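Local coordinates for putative fimbrium tip subunit Fim1C (Bacteroides ovatus, PDB 4EPS), which is probably a component of the fimbrial tip, part of the surface filaments through which the bacterium adheres to surfaces and builds biofilms, at residues A[168-173]-A[259-264]; A[183-188]-A[328-333]; A[272-277]-A[421-426]; A[164-169]-A[189-194]. One frame throughout, in Å; residues are numbered along the deposited sequence. Where two conformers were deposited one is given.

Interaction 1. Residues A[168-173]-A[259-264]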
loop_
_atom_site.group_PDB
_atom_site.type_symbol
_atom_site.label_atom_id
_atom_site.label_comp_id
_atom_site.label_asym_id
_atom_site.label_seq_id
_atom_site.Cartn_x
_atom_site.Cartn_y
_atom_site.Cartn_z
ATOM N N SER A 168 12.676 10.679 -12.455
ATOM C CA SER A 168 13.165 9.927 -11.297
ATOM C C SER A 168 11.954 9.457 -10.505
ATOM O O SER A 168 10.876 10.036 -10.637
ATOM C CB SER A 168 14.126 10.745 -10.439
ATOM O OG SER A 168 13.534 11.918 -9.898
ATOM N N THR A 169 12.111 8.381 -9.732
ATOM C CA THR A 169 10.978 7.836 -8.987
ATOM C C THR A 169 11.356 7.515 -7.556
ATOM O O THR A 169 12.201 6.661 -7.315
ATOM C CB THR A 169 10.440 6.567 -9.668
ATOM O OG1 THR A 169 10.117 6.865 -11.012
ATOM C CG2 THR A 169 9.169 5.988 -8.942
ATOM N N ARG A 170 10.725 8.192 -6.611
ATOM C CA ARG A 170 10.918 7.825 -5.221
ATOM C C ARG A 170 10.040 6.593 -4.940
ATOM O O ARG A 170 8.866 6.574 -5.314
ATOM C CB ARG A 170 10.564 8.982 -4.280
ATOM C CG ARG A 170 10.507 8.525 -2.825
ATOM C CD ARG A 170 9.974 9.576 -1.917
ATOM N NE ARG A 170 10.134 9.161 -0.521
ATOM C CZ ARG A 170 9.669 9.855 0.509
ATOM N NH1 ARG A 170 8.986 10.975 0.308
ATOM N NH2 ARG A 170 9.861 9.423 1.748
ATOM N N TYR A 171 10.618 5.569 -4.312
ATOM C CA TYR A 171 9.860 4.403 -3.867
ATOM C C TYR A 171 9.658 4.496 -2.375
ATOM O O TYR A 171 10.625 4.626 -1.630
ATOM C CB TYR A 171 10.585 3.077 -4.198
ATOM C CG TYR A 171 10.463 2.660 -5.638
ATOM C CD1 TYR A 171 11.239 3.261 -6.627
ATOM C CD2 TYR A 171 9.555 1.676 -6.025
ATOM C CE1 TYR A 171 11.103 2.909 -7.965
ATOM C CE2 TYR A 171 9.419 1.308 -7.364
ATOM C CZ TYR A 171 10.210 1.922 -8.328
ATOM O OH TYR A 171 10.100 1.606 -9.655
ATOM N N ILE A 172 8.413 4.471 -1.939
ATOM C CA ILE A 172 8.100 4.348 -0.511
ATOM C C ILE A 172 7.839 2.840 -0.339
ATOM O O ILE A 172 6.777 2.352 -0.721
ATOM C CB ILE A 172 6.917 5.244 -0.081
ATOM C CG1 ILE A 172 7.269 6.759 -0.281
ATOM C CG2 ILE A 172 6.484 4.945 1.374
ATOM C CD1 ILE A 172 6.038 7.676 -0.490
ATOM N N PHE A 173 8.830 2.111 0.158
ATOM C CA PHE A 173 8.684 0.664 0.344
ATOM C C PHE A 173 7.875 0.384 1.587
ATOM O O PHE A 173 8.110 1.000 2.638
ATOM C CB PHE A 173 10.048 -0.013 0.431
ATOM C CG PHE A 173 10.799 0.020 -0.878
ATOM C CD1 PHE A 173 10.227 -0.486 -2.039
ATOM C CD2 PHE A 173 12.089 0.540 -0.943
ATOM C CE1 PHE A 173 10.932 -0.476 -3.241
ATOM C CE2 PHE A 173 12.811 0.514 -2.140
ATOM C CZ PHE A 173 12.232 0.003 -3.272
ATOM N N GLY A 259 8.063 14.192 -17.143
ATOM C CA GLY A 259 7.461 14.366 -15.825
ATOM C C GLY A 259 8.379 14.623 -14.656
ATOM O O GLY A 259 7.900 14.993 -13.585
ATOM N N GLY A 260 9.683 14.465 -14.854
ATOM C CA GLY A 260 10.647 14.715 -13.799
ATOM C C GLY A 260 10.424 13.799 -12.603
ATOM O O GLY A 260 10.163 12.603 -12.768
ATOM N N TYR A 261 10.486 14.361 -11.403
ATOM C CA TYR A 261 10.369 13.573 -10.166
ATOM C C TYR A 261 8.935 13.120 -9.875
ATOM O O TYR A 261 7.984 13.911 -9.947
ATOM C CB TYR A 261 10.895 14.403 -8.995
ATOM C CG TYR A 261 10.732 13.773 -7.627
ATOM C CD1 TYR A 261 11.651 12.841 -7.154
ATOM C CD2 TYR A 261 9.683 14.148 -6.785
ATOM C CE1 TYR A 261 11.539 12.302 -5.871
ATOM C CE2 TYR A 261 9.564 13.620 -5.501
ATOM C CZ TYR A 261 10.519 12.734 -5.035
ATOM O OH TYR A 261 10.419 12.251 -3.760
ATOM N N LYS A 262 8.780 11.841 -9.486
ATOM C CA LYS A 262 7.455 11.359 -9.085
ATOM C C LYS A 262 7.637 10.382 -7.916
ATOM O O LYS A 262 8.762 9.929 -7.675
ATOM C CB LYS A 262 6.675 10.723 -10.252
ATOM C CG LYS A 262 7.124 9.301 -10.614
ATOM C CD LYS A 262 6.285 8.753 -11.767
ATOM C CE LYS A 262 6.360 7.245 -11.883
ATOM N NZ LYS A 262 7.715 6.779 -12.287
ATOM N N GLU A 263 6.546 10.078 -7.185
ATOM C CA GLU A 263 6.628 9.153 -6.043
ATOM C C GLU A 263 5.655 8.006 -6.209
ATOM O O GLU A 263 4.532 8.205 -6.692
ATOM C CB GLU A 263 6.298 9.884 -4.717
ATOM C CG GLU A 263 7.164 11.099 -4.396
ATOM C CD GLU A 263 7.060 11.619 -2.968
ATOM O OE1 GLU A 263 6.127 11.200 -2.244
ATOM O OE2 GLU A 263 7.958 12.390 -2.551
ATOM N N VAL A 264 6.081 6.795 -5.818
ATOM C CA VAL A 264 5.221 5.613 -5.845
ATOM C C VAL A 264 5.354 4.847 -4.521
ATOM O O VAL A 264 6.307 5.035 -3.775
ATOM C CB VAL A 264 5.505 4.641 -7.046
ATOM C CG1 VAL A 264 5.364 5.328 -8.411
ATOM C CG2 VAL A 264 6.868 3.952 -6.913
#
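Arg170 and Glu263 lie side by side on one face of a parallel strand pair and point the same way. Both strands belong to the fimbrillin-like region of this Mfa-like family protein. The guanidinium and carboxylate planes stand nearly perpendicular, 85° apart. Glu263 OE2 sits at the guanidinium edge, in its plane, 3.4 Å from Arg170 NH1. This salt bridge carries a weak hydrogen bond. On the same face, Tyr261 OH donates to Glu263 OE2 at 2.7 Å, on the anti side and somewhat out of the carboxylate plane. The Tyr261 ring slants across the arginine, and Tyr261 OH also touches Arg170 CB and CD, each at 3.3 Å. Arg170 runs extended along this path, with CG anti to the backbone N (chi1 169°). At the edge of the Tyr261 ring lies Ser168 OG.

The opposite face carries Thr169, Lys262, Tyr171 and Val264. Lys262 runs alongside Thr169 and bends at its last torsion (chi4 -67°), which brings Lys262 NZ to Thr169 OG1 at 2.7 Å as donor. Val264 CG2 lies over one face of the Tyr171 ring, 3.8 Å from the centroid, in a CH-pi contact.

Five backbone hydrogen bonds join the segments, one of them to Gly260 O just before strand 261-267. Tyr171 also packs on Tyr187 and Ala189 of strand 187-190, on the other flank of strand 148-174.

The chemistry divides by face. Glu263 OE2 takes both a phenol and an arginine, which probably favours its charged form, while the other face combines an amine-hydroxyl bond with an aliphatic-aromatic contact.

Interaction 2. Residues A[183-188]-A[328-333]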
loop_
_atom_site.group_PDB
_atom_site.type_symbol
_atom_site.label_atom_id
_atom_site.label_comp_id
_atom_site.label_asym_id
_atom_site.label_seq_id
_atom_site.Cartn_x
_atom_site.Cartn_y
_atom_site.Cartn_z
ATOM N N GLU A 183 13.411 4.496 7.178
ATOM C CA GLU A 183 14.564 4.800 6.334
ATOM C C GLU A 183 15.195 6.123 6.779
ATOM O O GLU A 183 14.555 6.878 7.504
ATOM C CB GLU A 183 14.223 4.798 4.839
ATOM C CG GLU A 183 13.365 5.952 4.378
ATOM C CD GLU A 183 12.858 5.850 2.959
ATOM O OE1 GLU A 183 13.225 4.895 2.230
ATOM O OE2 GLU A 183 12.040 6.718 2.590
ATOM N N GLU A 184 16.425 6.386 6.326
ATOM C CA GLU A 184 17.162 7.601 6.684
ATOM C C GLU A 184 16.869 8.748 5.727
ATOM O O GLU A 184 16.804 9.906 6.158
ATOM C CB GLU A 184 18.671 7.319 6.710
ATOM C CG GLU A 184 19.093 6.353 7.801
ATOM C CD GLU A 184 18.797 6.774 9.232
ATOM O OE1 GLU A 184 19.119 7.927 9.599
ATOM O OE2 GLU A 184 18.260 5.934 9.990
ATOM N N THR A 185 16.677 8.446 4.440
ATOM C CA THR A 185 16.429 9.460 3.418
ATOM C C THR A 185 15.584 8.839 2.304
ATOM O O THR A 185 15.563 7.607 2.210
ATOM C CB THR A 185 17.831 9.969 2.906
ATOM O OG1 THR A 185 17.707 11.225 2.247
ATOM C CG2 THR A 185 18.532 8.990 1.994
ATOM N N PRO A 186 14.925 9.628 1.420
ATOM C CA PRO A 186 14.129 8.999 0.357
ATOM C C PRO A 186 14.948 8.076 -0.545
ATOM O O PRO A 186 16.126 8.326 -0.838
ATOM C CB PRO A 186 13.584 10.199 -0.437
ATOM C CG PRO A 186 13.491 11.294 0.586
ATOM C CD PRO A 186 14.755 11.101 1.401
ATOM N N TYR A 187 14.325 6.964 -0.921
ATOM C CA TYR A 187 14.906 6.001 -1.859
ATOM C C TYR A 187 14.469 6.449 -3.228
ATOM O O TYR A 187 13.273 6.461 -3.481
ATOM C CB TYR A 187 14.390 4.575 -1.546
ATOM C CG TYR A 187 14.941 3.547 -2.508
ATOM C CD1 TYR A 187 14.333 3.323 -3.745
ATOM C CD2 TYR A 187 16.083 2.812 -2.192
ATOM C CE1 TYR A 187 14.836 2.376 -4.635
ATOM C CE2 TYR A 187 16.607 1.873 -3.082
ATOM C CZ TYR A 187 15.980 1.661 -4.300
ATOM O OH TYR A 187 16.501 0.742 -5.167
ATOM N N VAL A 188 15.412 6.798 -4.126
ATOM C CA VAL A 188 15.029 7.334 -5.435
ATOM C C VAL A 188 15.736 6.620 -6.566
ATOM O O VAL A 188 16.961 6.589 -6.612
ATOM C CB VAL A 188 15.289 8.885 -5.527
ATOM C CG1 VAL A 188 14.787 9.448 -6.861
ATOM C CG2 VAL A 188 14.644 9.636 -4.354
ATOM N N HIS A 328 27.266 3.294 3.781
ATOM C CA HIS A 328 26.027 3.358 3.008
ATOM C C HIS A 328 24.865 3.393 3.981
ATOM O O HIS A 328 24.072 2.443 4.017
ATOM C CB HIS A 328 25.930 2.162 2.025
ATOM C CG HIS A 328 27.010 2.150 0.992
ATOM N ND1 HIS A 328 28.153 1.378 1.152
ATOM C CD2 HIS A 328 27.117 2.857 -0.157
ATOM C CE1 HIS A 328 28.905 1.620 0.086
ATOM N NE2 HIS A 328 28.330 2.507 -0.731
ATOM N N PRO A 329 24.741 4.488 4.789
ATOM C CA PRO A 329 23.689 4.534 5.829
ATOM C C PRO A 329 22.261 4.492 5.305
ATOM O O PRO A 329 21.339 4.233 6.076
ATOM C CB PRO A 329 23.952 5.880 6.533
ATOM C CG PRO A 329 24.684 6.706 5.509
ATOM C CD PRO A 329 25.578 5.713 4.836
ATOM N N ASN A 330 22.081 4.744 4.011
ATOM C CA ASN A 330 20.744 4.747 3.442
ATOM C C ASN A 330 20.308 3.331 2.982
ATOM O O ASN A 330 19.131 3.124 2.703
ATOM C CB ASN A 330 20.674 5.769 2.290
ATOM C CG ASN A 330 21.254 7.140 2.645
ATOM O OD1 ASN A 330 21.105 7.650 3.765
ATOM N ND2 ASN A 330 21.903 7.791 1.687
ATOM N N CYS A 331 21.226 2.345 2.964
ATOM C CA CYS A 331 20.885 0.977 2.510
ATOM C C CYS A 331 20.261 0.132 3.627
ATOM O O CYS A 331 20.881 -0.767 4.173
ATOM C CB CYS A 331 22.117 0.317 1.890
ATOM S SG CYS A 331 22.678 1.127 0.363
ATOM N N VAL A 332 19.007 0.448 3.962
ATOM C CA VAL A 332 18.263 -0.164 5.081
ATOM C C VAL A 332 17.011 -0.896 4.591
ATOM O O VAL A 332 16.146 -1.207 5.401
ATOM C CB VAL A 332 17.881 0.974 6.090
ATOM C CG1 VAL A 332 19.142 1.633 6.677
ATOM C CG2 VAL A 332 16.972 2.032 5.429
ATOM N N HIS A 333 16.901 -1.159 3.272
ATOM C CA HIS A 333 15.694 -1.773 2.703
ATOM C C HIS A 333 15.832 -3.272 2.450
ATOM O O HIS A 333 14.850 -4.006 2.565
ATOM C CB HIS A 333 15.311 -1.070 1.388
ATOM C CG HIS A 333 15.186 0.412 1.556
ATOM N ND1 HIS A 333 16.223 1.265 1.229
ATOM C CD2 HIS A 333 14.166 1.135 2.075
ATOM C CE1 HIS A 333 15.795 2.483 1.531
ATOM N NE2 HIS A 333 14.560 2.452 2.042
HETATM O O HOH W 1 17.507 5.450 3.550
#
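The His333 ring meets Glu183 at its edge, and Tyr187 points a ring edge toward its face. The Tyr187 and His333 planes are 77° apart and their centroids 5.2 Å, a T-shaped (edge-to-face) pair. Tyr187 CD2 makes the nearest approach, 3.7 Å from His333 CE1. Val332 CG2 also lies over a face of the imidazole, displaced toward its rim. Here segment 183-188, which leads into strand 187-190, meets the loop between helix 323-327 and strand 334-338. The loop contains a type I beta turn from His328 to Cys331, and Cys331 is also the centre of an inverse gamma turn.

At the imidazole edge, His333 NE2 donates to Glu183 OE1 at 2.8 Å. The acceptor uses its anti lone pair and lies near the ring plane, but the carboxylate is turned 86° against the ring. Glu183 CG sits between the backbone N and the carbonyl carbon (chi1 71°), and the chain then runs extended to the histidine. The other ring nitrogen, ND1, bonds the C-terminal carboxylate of Phe510. The ring is thus held at both nitrogens, which fixes its rotation and may favour a protonated imidazole. The Tyr187 hydroxyl bonds Gly278 O and Tyr274.

Farther along, Val332 CG2 packs on Glu183 CA. One water links the two backbones: it accepts from Thr185 N at 3.2 Å and donates to Asn330 O at 3.0 Å.

Interaction 3. Residues A[272-277]-A[421-426]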
loop_
_atom_site.group_PDB
_atom_site.type_symbol
_atom_site.label_atom_id
_atom_site.label_comp_id
_atom_site.label_asym_id
_atom_site.label_seq_id
_atom_site.Cartn_x
_atom_site.Cartn_y
_atom_site.Cartn_z
ATOM N N ASP A 272 11.162 -9.900 -5.759
ATOM C CA ASP A 272 10.939 -8.742 -6.627
ATOM C C ASP A 272 12.135 -8.549 -7.589
ATOM O O ASP A 272 13.274 -8.867 -7.224
ATOM C CB ASP A 272 10.727 -7.462 -5.823
ATOM C CG ASP A 272 9.376 -7.326 -5.121
ATOM O OD1 ASP A 272 8.483 -8.207 -5.337
ATOM O OD2 ASP A 272 9.208 -6.355 -4.366
ATOM N N TYR A 273 11.872 -8.048 -8.799
ATOM C CA TYR A 273 12.915 -7.807 -9.822
ATOM C C TYR A 273 13.575 -6.455 -9.565
ATOM O O TYR A 273 12.884 -5.450 -9.372
ATOM C CB TYR A 273 12.310 -7.873 -11.261
ATOM C CG TYR A 273 11.699 -9.225 -11.559
ATOM C CD1 TYR A 273 12.489 -10.284 -12.011
ATOM C CD2 TYR A 273 10.328 -9.441 -11.417
ATOM C CE1 TYR A 273 11.931 -11.534 -12.287
ATOM C CE2 TYR A 273 9.762 -10.695 -11.660
ATOM C CZ TYR A 273 10.562 -11.730 -12.116
ATOM O OH TYR A 273 10.006 -12.960 -12.367
ATOM N N TYR A 274 14.911 -6.429 -9.572
ATOM C CA TYR A 274 15.713 -5.247 -9.275
ATOM C C TYR A 274 16.460 -4.780 -10.518
ATOM O O TYR A 274 17.073 -5.584 -11.224
ATOM C CB TYR A 274 16.714 -5.562 -8.126
ATOM C CG TYR A 274 17.249 -4.294 -7.490
ATOM C CD1 TYR A 274 16.502 -3.598 -6.544
ATOM C CD2 TYR A 274 18.499 -3.782 -7.847
ATOM C CE1 TYR A 274 16.994 -2.440 -5.946
ATOM C CE2 TYR A 274 18.999 -2.621 -7.258
ATOM C CZ TYR A 274 18.242 -1.955 -6.309
ATOM O OH TYR A 274 18.710 -0.799 -5.743
ATOM N N TYR A 275 16.396 -3.474 -10.796
ATOM C CA TYR A 275 16.940 -2.911 -12.038
ATOM C C TYR A 275 18.138 -1.970 -11.829
ATOM O O TYR A 275 18.369 -1.485 -10.735
ATOM C CB TYR A 275 15.798 -2.193 -12.812
ATOM C CG TYR A 275 14.826 -3.210 -13.370
ATOM C CD1 TYR A 275 13.805 -3.740 -12.576
ATOM C CD2 TYR A 275 14.974 -3.711 -14.668
ATOM C CE1 TYR A 275 12.995 -4.780 -13.036
ATOM C CE2 TYR A 275 14.135 -4.720 -15.153
ATOM C CZ TYR A 275 13.147 -5.250 -14.333
ATOM O OH TYR A 275 12.343 -6.264 -14.792
ATOM N N ALA A 276 18.899 -1.724 -12.910
ATOM C CA ALA A 276 20.110 -0.898 -12.930
ATOM C C ALA A 276 19.893 0.535 -12.396
ATOM O O ALA A 276 20.828 1.128 -11.853
ATOM C CB ALA A 276 20.683 -0.853 -14.338
ATOM N N ASP A 277 18.667 1.074 -12.491
ATOM C CA ASP A 277 18.403 2.431 -11.997
ATOM C C ASP A 277 17.932 2.401 -10.525
ATOM O O ASP A 277 17.686 3.457 -9.927
ATOM C CB ASP A 277 17.351 3.123 -12.905
ATOM C CG ASP A 277 15.964 2.485 -12.883
ATOM O OD1 ASP A 277 15.846 1.307 -12.435
ATOM O OD2 ASP A 277 15.010 3.124 -13.381
ATOM N N PRO A 421 25.580 -3.371 -13.940
ATOM C CA PRO A 421 26.027 -2.277 -13.075
ATOM C C PRO A 421 25.046 -1.974 -11.964
ATOM O O PRO A 421 23.842 -1.777 -12.190
ATOM C CB PRO A 421 26.205 -1.079 -14.039
ATOM C CG PRO A 421 25.465 -1.445 -15.261
ATOM C CD PRO A 421 25.483 -2.935 -15.357
ATOM N N SER A 422 25.587 -1.930 -10.754
ATOM C CA SER A 422 24.822 -1.631 -9.554
ATOM C C SER A 422 24.471 -0.121 -9.507
ATOM O O SER A 422 25.297 0.724 -9.890
ATOM C CB SER A 422 25.608 -2.040 -8.308
ATOM O OG SER A 422 26.828 -1.325 -8.215
ATOM N N PRO A 423 23.278 0.237 -8.999
ATOM C CA PRO A 423 22.923 1.674 -8.890
ATOM C C PRO A 423 23.849 2.387 -7.899
ATOM O O PRO A 423 24.314 1.773 -6.940
ATOM C CB PRO A 423 21.479 1.643 -8.346
ATOM C CG PRO A 423 20.967 0.258 -8.628
ATOM C CD PRO A 423 22.179 -0.633 -8.529
ATOM N N SER A 424 24.074 3.702 -8.092
ATOM C CA SER A 424 24.951 4.506 -7.215
ATOM C C SER A 424 24.440 4.565 -5.771
ATOM O O SER A 424 25.230 4.736 -4.841
ATOM C CB SER A 424 25.064 5.936 -7.770
ATOM O OG SER A 424 23.780 6.554 -7.791
ATOM N N ILE A 425 23.127 4.400 -5.573
ATOM C CA ILE A 425 22.515 4.457 -4.238
ATOM C C ILE A 425 22.714 3.155 -3.430
ATOM O O ILE A 425 22.338 3.113 -2.265
ATOM C CB ILE A 425 21.010 4.802 -4.341
ATOM C CG1 ILE A 425 20.238 3.765 -5.217
ATOM C CG2 ILE A 425 20.851 6.273 -4.852
ATOM C CD1 ILE A 425 18.727 3.862 -5.168
ATOM N N THR A 426 23.272 2.118 -4.040
ATOM C CA THR A 426 23.490 0.824 -3.355
ATOM C C THR A 426 24.929 0.671 -2.854
ATOM O O THR A 426 25.791 1.508 -3.124
ATOM C CB THR A 426 23.140 -0.354 -4.308
ATOM O OG1 THR A 426 24.150 -0.484 -5.326
ATOM C CG2 THR A 426 21.738 -0.232 -4.904
HETATM O O HOH W 2 23.329 0.972 -12.707
#
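Tyr274 and Pro423 approach each other from opposite directions, where strand 273-275 of an antiparallel sheet meets a type I beta turn running from Pro423 to Thr426. The turn belongs to the loop between helices 408-419 and 434-438.

From CB, the Tyr274 side chain leaves with CG anti to the backbone N (chi1 -162°), which sends the ring toward the turn. The ring carries the contact from CE2 outward. Tyr274 CE2 lies 3.7 Å from Pro423 CG. Pro423 CD lies at the ring edge, in its plane, 4.0 Å from Tyr274 CE2. Next, Tyr274 CZ faces Thr426 CG2 at 4.1 Å. At the tip, Tyr274 OH lies 3.2 Å from Thr426 CG2, while its hydrogen bond goes to the Tyr187 hydroxyl. Phe510 meets the Tyr274 ring as well. A leucine in place of Tyr274 would probably leave the Tyr187 hydroxyl without this partner and open a gap beside Pro423 and Thr426.

On its other side, Pro423 CG lies 3.3 Å from Ala276 O. No direct hydrogen bond joins the two segments, so the contact rests on apolar packing and one water. The turn holds its own shape: Pro423 O accepts from both Thr426 N and Thr426 OG1, the latter in the carbonyl plane. This double grip probably helps to hold the Thr426 side chain with its CG2 toward Tyr274 OH. Beyond the proline, the water bridges the segments by donating to Ala276 O at 2.6 Å and to Pro421 O at 2.8 Å.

Interaction 4. Residues A[164-169]-A[189-194]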
loop_
_atom_site.group_PDB
_atom_site.type_symbol
_atom_site.label_atom_id
_atom_site.label_comp_id
_atom_site.label_asym_id
_atom_site.label_seq_id
_atom_site.Cartn_x
_atom_site.Cartn_y
_atom_site.Cartn_z
ATOM N N VAL A 164 18.503 20.712 -16.580
ATOM C CA VAL A 164 17.813 19.517 -17.077
ATOM C C VAL A 164 17.368 18.670 -15.880
ATOM O O VAL A 164 18.193 18.302 -15.049
ATOM C CB VAL A 164 18.653 18.661 -18.075
ATOM C CG1 VAL A 164 17.805 17.527 -18.668
ATOM C CG2 VAL A 164 19.281 19.515 -19.176
ATOM N N LYS A 165 16.072 18.330 -15.833
ATOM C CA LYS A 165 15.509 17.443 -14.812
ATOM C C LYS A 165 15.041 16.156 -15.499
ATOM O O LYS A 165 13.994 16.150 -16.154
ATOM C CB LYS A 165 14.341 18.143 -14.071
ATOM C CG LYS A 165 13.777 17.330 -12.899
ATOM C CD LYS A 165 14.746 17.312 -11.744
ATOM C CE LYS A 165 14.131 16.675 -10.526
ATOM N NZ LYS A 165 15.178 16.436 -9.516
ATOM N N LEU A 166 15.820 15.069 -15.364
ATOM C CA LEU A 166 15.429 13.800 -15.972
ATOM C C LEU A 166 14.355 13.097 -15.088
ATOM O O LEU A 166 14.205 13.454 -13.919
ATOM C CB LEU A 166 16.650 12.893 -16.187
ATOM C CG LEU A 166 17.732 13.429 -17.164
ATOM C CD1 LEU A 166 18.904 12.446 -17.212
ATOM C CD2 LEU A 166 17.152 13.696 -18.555
ATOM N N PRO A 167 13.586 12.131 -15.619
ATOM C CA PRO A 167 12.606 11.451 -14.759
ATOM C C PRO A 167 13.294 10.666 -13.631
ATOM O O PRO A 167 14.397 10.139 -13.790
ATOM C CB PRO A 167 11.874 10.493 -15.710
ATOM C CG PRO A 167 12.735 10.354 -16.888
ATOM C CD PRO A 167 13.568 11.588 -17.005
ATOM N N SER A 168 12.676 10.679 -12.455
ATOM C CA SER A 168 13.165 9.927 -11.297
ATOM C C SER A 168 11.954 9.457 -10.505
ATOM O O SER A 168 10.876 10.036 -10.637
ATOM C CB SER A 168 14.126 10.745 -10.439
ATOM O OG SER A 168 13.534 11.918 -9.898
ATOM N N THR A 169 12.111 8.381 -9.732
ATOM C CA THR A 169 10.978 7.836 -8.987
ATOM C C THR A 169 11.356 7.515 -7.556
ATOM O O THR A 169 12.201 6.661 -7.315
ATOM C CB THR A 169 10.440 6.567 -9.668
ATOM O OG1 THR A 169 10.117 6.865 -11.012
ATOM C CG2 THR A 169 9.169 5.988 -8.942
ATOM N N ALA A 189 14.955 6.090 -7.494
ATOM C CA ALA A 189 15.456 5.469 -8.727
ATOM C C ALA A 189 15.741 6.613 -9.717
ATOM O O ALA A 189 14.848 7.403 -9.986
ATOM C CB ALA A 189 14.403 4.523 -9.298
HETATM N N MSE A 190 16.968 6.731 -10.196
HETATM C CA MSE A 190 17.365 7.831 -11.097
HETATM C C MSE A 190 17.879 7.293 -12.408
HETATM O O MSE A 190 18.396 6.176 -12.462
HETATM C CB MSE A 190 18.437 8.677 -10.408
HETATM C CG MSE A 190 17.875 9.472 -9.242
HETATM SE SE MSE A 190 19.240 10.286 -8.213
HETATM C CE MSE A 190 19.880 8.674 -7.090
ATOM N N SER A 191 17.753 8.093 -13.464
ATOM C CA SER A 191 18.124 7.708 -14.821
ATOM C C SER A 191 19.568 7.232 -14.917
ATOM O O SER A 191 20.460 7.798 -14.278
ATOM C CB SER A 191 17.909 8.877 -15.791
ATOM O OG SER A 191 16.523 9.167 -15.896
ATOM N N VAL A 192 19.781 6.221 -15.766
ATOM C CA VAL A 192 21.101 5.652 -16.016
ATOM C C VAL A 192 21.491 5.846 -17.478
ATOM O O VAL A 192 20.663 6.252 -18.320
ATOM C CB VAL A 192 21.207 4.149 -15.579
ATOM C CG1 VAL A 192 21.178 4.031 -14.064
ATOM C CG2 VAL A 192 20.117 3.293 -16.220
ATOM N N ASP A 193 22.771 5.549 -17.768
ATOM C CA ASP A 193 23.386 5.656 -19.101
ATOM C C ASP A 193 23.103 7.045 -19.664
ATOM O O ASP A 193 22.565 7.175 -20.769
ATOM C CB ASP A 193 22.845 4.550 -20.027
ATOM C CG ASP A 193 23.126 3.149 -19.515
ATOM O OD1 ASP A 193 24.265 2.900 -19.069
ATOM O OD2 ASP A 193 22.204 2.302 -19.569
ATOM N N VAL A 194 23.341 8.062 -18.833
ATOM C CA VAL A 194 23.037 9.459 -19.188
ATOM C C VAL A 194 24.191 10.075 -19.971
ATOM O O VAL A 194 25.324 10.096 -19.496
ATOM C CB VAL A 194 22.678 10.328 -17.940
ATOM C CG1 VAL A 194 22.445 11.798 -18.332
ATOM C CG2 VAL A 194 21.451 9.770 -17.231
HETATM O O HOH W 3 16.890 10.726 -13.020
#
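Thr169 and Ala189 form an antiparallel hydrogen-bonded pair through their backbones, within the fimbrillin-like region. Thr169 N gives to Ala189 O at 2.9 Å. Ala189 N gives back to Thr169 O at 2.8 Å. Next to the pair, Ser168 CA makes a CA-H...O contact with Ala189 O at 3.3 Å.

Past the pair, a side-chain bond and a water take over. With OG anti to its carbonyl carbon (chi1 -66°), Ser191 turns its hydroxyl to Pro167 O, 3.1 Å from Ser191 OG, and donates to it. The bond lies in the carbonyl plane. A water donates to the same Pro167 O at 2.7 Å and accepts from Ser191 N at 2.8 Å. Ser191 thus holds this carbonyl by its hydroxyl directly and by its amide through the water. An alanine at Ser191 would probably leave Pro167 O with the water link but without the direct bond across the segments.

Apolar contacts complete the join. Leu166 and Val194 reach toward each other tip to tip, with Leu166 CD1 3.7 Å from Val194 CG2. Leu166 CB also touches Ser191 OG. The selenomethionine Met190 brings its CG near Ser168 CB, and its far end leads away toward Ile425.

Strand 148-174 is interrupted at Leu166 and Pro167, and segment 189-194, continuing from strand 187-190, passes alongside this break. Tyr234 of strand 229-234 packs on Leu166, Pro167, Ser191 and Val194, while Tyr218 of strand 217-222 touches Leu166 and Val194.

In the fold
Interactions 1 and 4 share Ser168 and Thr169, and place strands 261-267 and 187-190 on the two flanks of strand 148-174. The first pairing is parallel, with charged side chains at or near the surface; the second is antiparallel and gives way to a serine bond and a water. Interactions 2 and 3 bring loops against strands or the residues beside them, without strand pairing, across about 140 residues. Interaction 3 is the most buried and has no direct hydrogen bond, whereas interaction 2 is partly buried and turns on a histidine-carboxylate bond. The Tyr187 to Tyr274 hydroxyl contact connects these two. Strand 187-190 serves interactions 2 and 4, and Arg170 reaches weakly from interaction 1 to Glu183.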